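Local coordinates for protein glucuronoarabinoxylan endo-1,4-beta-xylanase (Clostridium papyrosolvens, PDB 4FMV) that hydrolyses internal beta-1,4 linkages of xylan, as the family 30 (beta/alpha)8-barrel enzyme portion of a longer polysaccharide-degrading protein, at residues Y32-L37 and K74-K79; E116-L121 and G167-R172; A123-M128 and V133-I138. One frame throughout, in Å; residues are numbered along the deposited sequence.

Contact 1 comes first in the chain and joins two outer helices of the (beta/alpha)8 barrel. Contact 3, which joins helix 114-130 to the chain leading into strand 137-139, falls within the span of contact 2, which sets that helix against the loop before strand 172-178. Contacts 2 and 3 have centres 10 Å apart and meet directly: Ile138 N lies 2.9 Å from Arg172 O, a probable backbone hydrogen bond between adjacent strands. Contact 3 also touches contact 1, Val133 CG2 packing 3.9 Å from Lys74 CG; contacts 1 and 2, centres 27 Å apart, do not touch. In such barrels the active site lies at the C-terminal strand ends, whereas these two connections enter the N-terminal ends, away from it.

Contact 1 (Y32-L37 and K74-K79); sequences YVMNSL and KKASAK
Two helices of the outer layer of the (beta/alpha)8 barrel, 31-40 and 67-78, meet where Met34 packs against Lys75 and Ala76. The backbones come closest at Met34 and Lys75, whose CA atoms are 6.5 Å apart, and the two segments bury 216 Å² in all. Met34 carries most of the first helix's share. Near its base it crosses the aliphatic part of Lys75 at about a right angle, CG resting 3.7 Å from Lys75 CD and 3.9 Å from Lys75 CB. Beyond this point the methionine bends twice (chi2 -56°, chi3 -77°), which brings CE beside Ala76, 4.0 Å from Ala76 CB. The hydrocarbon of Lys75 thus serves as a packing surface, while its ammonium end leads away from the other helix. A polar contact lies at the margin of this apolar patch: Lys79 NZ gives a weak hydrogen bond to Asn35 OD1 at 3.3 Å. The lysine chain is kinked at chi2 (-60°), which contributes to its path toward the amide, the two side chains crossing at about a right angle. Leu46 of strand 45-49 touches both Met34 and Ala76, and Tyr38 packs on Ala76 and Lys79. The arrangement is that of neighbouring helices in a TIM barrel, closing over the strand that comes between them in the chain.

Contact 2 (E116-L121 and G167-R172); sequences EYAQYL and GSINCR
Ile169, in the loop before strand 172-178, packs against Ala118 and Leu121, one turn apart on helix 114-130. Apolar contact dominates. The methyl CD1 of Ile169 reaches Leu121 CD1 at 4.0 Å, the two side chains crossing at a slant, while its CG1 lies 4.5 Å from Ala118 CB. An almost fully extended second torsion (chi2 165°) carries the isoleucine CD1 out toward the leucine, so the side chain spans the step between the two helical positions. The small alanine allows the backbones to approach, with Ala118 CA and Ile169 CA 6.5 Å apart. Together the segments bury 141 Å². Polar groups form no hydrogen bond between the two segments. Ser168 OG comes 3.9 Å from Ala118 CB, a packing contact; the hydroxyl itself is hydrogen-bonded to Asn165 O. The next helix residue, Asn122, ties the loop to the helix: its side chain bonds to Ser168 O through ND2 and to Asn170 N through OD1. Around this seam, Phe161 of helix 155-164 touches both Ala118 and Ile169, and Ile138 of strand 137-139 touches Leu121 and Ile169, placing the contact between two successive barrel helices and a strand.

Contact 3 (A123-M128 and V133-I138); sequences AYVKYM and VDLYAI
With chi1 at -166° and chi2 at 161°, Ile138 is extended, and its CD1 reaches helix 114-130, where it sits 3.8 Å from Val125 CG2 and also meets Tyr124 CB. Leu135 fills the neighbouring position. Its CD1 approaches the edge of the Tyr124 ring, near the ring plane, at 4.0 Å from CD2, and also lies 4.1 Å from Val125 CG2; its branch point CG packs 4.0 Å from Met128 CG. Three helix side chains therefore close around one leucine, and all the touching residues are buried. At the start of the returning chain the backbone takes over. Val133 N donates to Met128 O at 2.8 Å with an N-H...O angle of 157°, the donor standing well out of the carbonyl plane, and so links the last part of the helix to the chain beyond its end. One ordered water bridges the two backbones: it donates to Val125 O (2.7 Å) and to Val133 O (2.8 Å) and accepts from Leu135 N (3.1 Å), supplying partners for three main-chain groups between helix and loop. Beyond the pair, Leu48 of strand 45-49 touches Tyr124 and Met128, and Val83 of strand 82-86 touches Leu135. Trp66 meets the Tyr124 ring edge-to-face, and Leu70 covers Met128, so these side chains fill the layer between helices 114-130 and 67-78 and strands 45-49 and 82-86.

Contact 1 (Y32-L37 and K74-K79)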
# COMPACT_ATOMS: atom_id res chain seq x y z
N TYR A 32 9.08 19.98 -1.83
CA TYR A 32 7.75 20.42 -2.25
C TYR A 32 6.80 19.22 -2.45
O TYR A 32 5.66 19.18 -1.95
CB TYR A 32 7.87 21.21 -3.57
CG TYR A 32 6.60 21.88 -4.04
CD1 TYR A 32 5.52 22.07 -3.18
CD2 TYR A 32 6.49 22.36 -5.35
CE1 TYR A 32 4.36 22.72 -3.61
CE2 TYR A 32 5.34 22.99 -5.78
CZ TYR A 32 4.28 23.17 -4.91
OH TYR A 32 3.15 23.80 -5.36
N VAL A 33 7.26 18.25 -3.22
CA VAL A 33 6.40 17.11 -3.54
C VAL A 33 6.13 16.23 -2.32
O VAL A 33 4.99 15.81 -2.09
CB VAL A 33 7.01 16.30 -4.68
CG1 VAL A 33 6.27 14.96 -4.84
CG2 VAL A 33 6.96 17.13 -5.96
N MET A 34 7.16 15.96 -1.52
CA MET A 34 7.01 15.20 -0.27
C MET A 34 6.11 15.92 0.74
O MET A 34 5.32 15.28 1.45
CB MET A 34 8.38 14.87 0.34
CG MET A 34 9.23 13.98 -0.56
SD MET A 34 8.40 12.42 -1.04
CE MET A 34 8.63 11.48 0.48
N ASN A 35 6.22 17.25 0.80
CA ASN A 35 5.36 18.05 1.69
C ASN A 35 3.91 18.01 1.25
O ASN A 35 3.00 17.97 2.09
CB ASN A 35 5.84 19.51 1.80
CG ASN A 35 7.16 19.64 2.55
OD1 ASN A 35 7.59 18.71 3.24
ND2 ASN A 35 7.82 20.81 2.41
N SER A 36 3.68 18.01 -0.06
CA SER A 36 2.32 17.92 -0.58
C SER A 36 1.72 16.55 -0.27
O SER A 36 0.59 16.45 0.20
CB SER A 36 2.29 18.18 -2.09
OG SER A 36 2.63 19.52 -2.40
N LEU A 37 2.48 15.49 -0.56
CA LEU A 37 1.98 14.13 -0.42
C LEU A 37 1.99 13.63 1.02
O LEU A 37 1.01 13.03 1.49
CB LEU A 37 2.80 13.18 -1.30
CG LEU A 37 2.64 13.43 -2.81
CD1 LEU A 37 3.29 12.34 -3.58
CD2 LEU A 37 1.14 13.51 -3.17
N LYS A 74 14.06 9.98 4.48
CA LYS A 74 14.11 10.98 5.54
C LYS A 74 12.95 11.97 5.45
O LYS A 74 12.42 12.39 6.48
CB LYS A 74 15.45 11.73 5.55
CG LYS A 74 16.66 10.90 6.02
CD LYS A 74 17.91 11.77 6.05
CE LYS A 74 19.13 11.06 6.63
NZ LYS A 74 20.30 12.02 6.83
N LYS A 75 12.55 12.35 4.24
CA LYS A 75 11.43 13.28 4.10
C LYS A 75 10.10 12.65 4.54
O LYS A 75 9.29 13.28 5.23
CB LYS A 75 11.34 13.84 2.67
CG LYS A 75 12.47 14.81 2.33
CD LYS A 75 12.41 15.25 0.90
CE LYS A 75 13.61 16.15 0.53
NZ LYS A 75 14.90 15.43 0.60
N ALA A 76 9.88 11.40 4.14
CA ALA A 76 8.68 10.68 4.54
C ALA A 76 8.64 10.50 6.05
O ALA A 76 7.62 10.76 6.68
CB ALA A 76 8.58 9.31 3.81
N SER A 77 9.77 10.11 6.64
CA SER A 77 9.84 9.86 8.08
C SER A 77 9.57 11.10 8.90
O SER A 77 8.98 11.01 9.98
CB SER A 77 11.23 9.32 8.47
OG SER A 77 11.47 8.06 7.86
N ALA A 78 10.02 12.25 8.42
CA ALA A 78 9.86 13.49 9.17
C ALA A 78 8.39 13.86 9.23
O ALA A 78 7.98 14.68 10.06
CB ALA A 78 10.69 14.63 8.51
N LYS A 79 7.61 13.28 8.32
CA LYS A 79 6.15 13.50 8.25
C LYS A 79 5.38 12.39 8.96
O LYS A 79 4.15 12.30 8.83
CB LYS A 79 5.66 13.63 6.80
CG LYS A 79 6.13 14.90 6.08
CD LYS A 79 5.63 16.14 6.80
CE LYS A 79 5.98 17.41 6.04
NZ LYS A 79 7.34 17.86 6.37

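Contact 2 (E116-L121 and G167-R172)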
# COMPACT_ATOMS: atom_id res chain seq x y z
N GLU A 116 24.69 -14.47 0.45
CA GLU A 116 25.17 -13.14 0.10
C GLU A 116 24.00 -12.17 -0.09
O GLU A 116 24.07 -10.99 0.32
CB GLU A 116 26.06 -13.19 -1.15
CG GLU A 116 26.96 -11.93 -1.29
CD GLU A 116 27.84 -11.94 -2.53
OE1 GLU A 116 27.74 -10.98 -3.33
OE2 GLU A 116 28.63 -12.88 -2.70
N TYR A 117 22.92 -12.66 -0.68
CA TYR A 117 21.77 -11.80 -0.94
C TYR A 117 21.12 -11.32 0.36
O TYR A 117 20.71 -10.15 0.46
CB TYR A 117 20.74 -12.49 -1.84
CG TYR A 117 19.58 -11.61 -2.26
CD1 TYR A 117 19.78 -10.40 -2.91
CD2 TYR A 117 18.26 -12.00 -2.01
CE1 TYR A 117 18.73 -9.60 -3.30
CE2 TYR A 117 17.19 -11.20 -2.39
CZ TYR A 117 17.43 -10.00 -3.03
OH TYR A 117 16.38 -9.21 -3.42
N ALA A 118 21.04 -12.19 1.35
CA ALA A 118 20.54 -11.80 2.67
C ALA A 118 21.47 -10.77 3.31
O ALA A 118 21.00 -9.87 3.98
CB ALA A 118 20.39 -13.02 3.58
N GLN A 119 22.78 -10.91 3.11
CA GLN A 119 23.74 -9.90 3.61
C GLN A 119 23.58 -8.56 2.91
O GLN A 119 23.70 -7.50 3.51
CB GLN A 119 25.18 -10.38 3.43
CG GLN A 119 25.50 -11.58 4.27
CD GLN A 119 26.85 -12.17 3.97
OE1 GLN A 119 27.40 -11.97 2.89
NE2 GLN A 119 27.40 -12.90 4.93
N TYR A 120 23.32 -8.63 1.62
CA TYR A 120 23.01 -7.45 0.82
C TYR A 120 21.78 -6.74 1.36
O TYR A 120 21.81 -5.53 1.62
CB TYR A 120 22.79 -7.90 -0.62
CG TYR A 120 22.28 -6.86 -1.60
CD1 TYR A 120 23.12 -5.86 -2.08
CD2 TYR A 120 20.98 -6.92 -2.09
CE1 TYR A 120 22.66 -4.94 -3.01
CE2 TYR A 120 20.51 -6.00 -3.02
CZ TYR A 120 21.36 -5.01 -3.48
OH TYR A 120 20.91 -4.11 -4.41
N LEU A 121 20.69 -7.48 1.52
CA LEU A 121 19.49 -6.90 2.11
C LEU A 121 19.80 -6.31 3.49
O LEU A 121 19.33 -5.22 3.83
CB LEU A 121 18.37 -7.95 2.19
CG LEU A 121 17.83 -8.39 0.82
CD1 LEU A 121 16.65 -9.33 1.00
CD2 LEU A 121 17.41 -7.15 0.01
N GLY A 167 15.30 -15.52 7.95
CA GLY A 167 15.39 -15.37 9.40
C GLY A 167 16.59 -14.56 9.86
O GLY A 167 16.61 -14.06 10.98
N SER A 168 17.60 -14.41 9.00
CA SER A 168 18.82 -13.72 9.39
C SER A 168 18.71 -12.22 9.07
O SER A 168 19.65 -11.45 9.31
CB SER A 168 20.02 -14.33 8.67
OG SER A 168 19.99 -14.02 7.29
N ILE A 169 17.57 -11.82 8.52
CA ILE A 169 17.38 -10.42 8.14
C ILE A 169 16.99 -9.57 9.35
O ILE A 169 16.10 -9.91 10.11
CB ILE A 169 16.42 -10.26 6.94
CG1 ILE A 169 17.04 -10.89 5.69
CG2 ILE A 169 16.11 -8.76 6.70
CD1 ILE A 169 16.07 -11.12 4.55
N ASN A 170 17.64 -8.43 9.47
CA ASN A 170 17.65 -7.57 10.66
C ASN A 170 16.45 -6.62 10.67
O ASN A 170 16.57 -5.48 11.08
CB ASN A 170 18.98 -6.85 10.88
CG ASN A 170 20.08 -7.80 11.29
OD1 ASN A 170 19.86 -8.72 12.09
ND2 ASN A 170 21.26 -7.62 10.72
N CYS A 171 15.42 -6.98 9.92
CA CYS A 171 14.25 -6.13 9.79
C CYS A 171 13.01 -7.01 9.59
O CYS A 171 13.14 -8.24 9.46
CB CYS A 171 14.53 -5.26 8.54
SG CYS A 171 13.33 -4.09 8.04
N ARG A 172 11.82 -6.42 9.54
CA ARG A 172 10.65 -7.23 9.15
C ARG A 172 10.84 -7.65 7.68
O ARG A 172 11.39 -6.90 6.87
CB ARG A 172 9.34 -6.45 9.28
CG ARG A 172 8.91 -6.07 10.73
CD ARG A 172 7.52 -5.39 10.67
NE ARG A 172 7.07 -4.85 11.95
CZ ARG A 172 7.56 -3.75 12.50
NH1 ARG A 172 8.54 -3.09 11.86
NH2 ARG A 172 7.10 -3.31 13.66

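Contact 3 (A123-M128 and V133-I138)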
# COMPACT_ATOMS: atom_id res chain seq x y z
N ALA A 123 22.55 -5.10 4.44
CA ALA A 123 23.39 -3.91 4.32
C ALA A 123 22.55 -2.67 4.01
O ALA A 123 22.88 -1.55 4.42
CB ALA A 123 24.51 -4.13 3.27
N TYR A 124 21.46 -2.87 3.27
CA TYR A 124 20.51 -1.79 2.99
C TYR A 124 19.81 -1.35 4.26
O TYR A 124 19.74 -0.16 4.56
CB TYR A 124 19.47 -2.24 1.96
CG TYR A 124 18.77 -1.08 1.27
CD1 TYR A 124 19.38 -0.40 0.22
CD2 TYR A 124 17.51 -0.66 1.68
CE1 TYR A 124 18.74 0.65 -0.43
CE2 TYR A 124 16.87 0.42 1.05
CZ TYR A 124 17.49 1.06 -0.01
OH TYR A 124 16.88 2.13 -0.66
N VAL A 125 19.31 -2.31 5.02
CA VAL A 125 18.75 -2.01 6.33
C VAL A 125 19.73 -1.24 7.22
O VAL A 125 19.35 -0.27 7.87
CB VAL A 125 18.33 -3.31 7.02
CG1 VAL A 125 17.75 -3.02 8.42
CG2 VAL A 125 17.33 -4.07 6.13
N LYS A 126 20.99 -1.66 7.26
CA LYS A 126 21.95 -1.03 8.16
C LYS A 126 22.32 0.38 7.68
O LYS A 126 22.42 1.31 8.48
CB LYS A 126 23.19 -1.90 8.39
CG LYS A 126 24.25 -1.27 9.32
CD LYS A 126 25.50 -2.15 9.36
CE LYS A 126 26.54 -1.69 10.41
NZ LYS A 126 27.14 -0.37 10.11
N TYR A 127 22.51 0.55 6.38
CA TYR A 127 22.74 1.89 5.83
C TYR A 127 21.62 2.85 6.23
O TYR A 127 21.86 3.99 6.67
CB TYR A 127 22.83 1.82 4.31
CG TYR A 127 22.84 3.16 3.62
CD1 TYR A 127 23.89 4.06 3.82
CD2 TYR A 127 21.82 3.53 2.74
CE1 TYR A 127 23.92 5.30 3.18
CE2 TYR A 127 21.85 4.77 2.09
CZ TYR A 127 22.90 5.65 2.32
OH TYR A 127 22.93 6.88 1.69
N MET A 128 20.38 2.41 6.08
CA MET A 128 19.26 3.23 6.51
C MET A 128 19.32 3.51 8.02
O MET A 128 19.14 4.67 8.47
CB MET A 128 17.94 2.56 6.13
CG MET A 128 17.70 2.53 4.63
SD MET A 128 17.33 4.16 3.98
CE MET A 128 17.70 3.92 2.24
N VAL A 133 17.09 6.26 9.62
CA VAL A 133 15.81 5.73 9.18
C VAL A 133 15.72 4.26 9.62
O VAL A 133 16.53 3.43 9.20
CB VAL A 133 15.66 5.85 7.63
CG1 VAL A 133 14.42 5.09 7.11
CG2 VAL A 133 15.63 7.32 7.23
N ASP A 134 14.75 3.93 10.46
CA ASP A 134 14.60 2.52 10.80
C ASP A 134 13.57 1.95 9.82
O ASP A 134 12.36 2.22 9.93
CB ASP A 134 14.13 2.36 12.25
CG ASP A 134 15.22 2.76 13.28
OD1 ASP A 134 16.42 2.67 12.95
OD2 ASP A 134 14.86 3.16 14.42
N LEU A 135 14.05 1.14 8.88
CA LEU A 135 13.16 0.58 7.86
C LEU A 135 12.09 -0.27 8.52
O LEU A 135 12.41 -1.11 9.36
CB LEU A 135 13.92 -0.34 6.91
CG LEU A 135 14.57 0.20 5.66
CD1 LEU A 135 14.96 -1.02 4.80
CD2 LEU A 135 13.66 1.17 4.91
N TYR A 136 10.84 -0.08 8.11
CA TYR A 136 9.75 -0.87 8.68
C TYR A 136 9.84 -2.33 8.23
O TYR A 136 9.64 -3.23 9.03
CB TYR A 136 8.37 -0.28 8.31
CG TYR A 136 7.24 -0.90 9.10
CD1 TYR A 136 6.88 -0.37 10.33
CD2 TYR A 136 6.58 -2.03 8.65
CE1 TYR A 136 5.87 -0.93 11.08
CE2 TYR A 136 5.57 -2.60 9.39
CZ TYR A 136 5.22 -2.04 10.60
OH TYR A 136 4.22 -2.61 11.34
N ALA A 137 10.11 -2.54 6.94
CA ALA A 137 10.20 -3.88 6.38
C ALA A 137 11.03 -3.85 5.11
O ALA A 137 11.20 -2.79 4.49
CB ALA A 137 8.79 -4.44 6.07
N ILE A 138 11.55 -5.01 4.71
CA ILE A 138 12.27 -5.13 3.46
C ILE A 138 11.79 -6.38 2.72
O ILE A 138 11.56 -7.41 3.34
CB ILE A 138 13.80 -5.17 3.71
CG1 ILE A 138 14.57 -4.95 2.39
CG2 ILE A 138 14.22 -6.47 4.45
CD1 ILE A 138 16.04 -4.51 2.60
O HOH W 1 17.07 0.66 9.02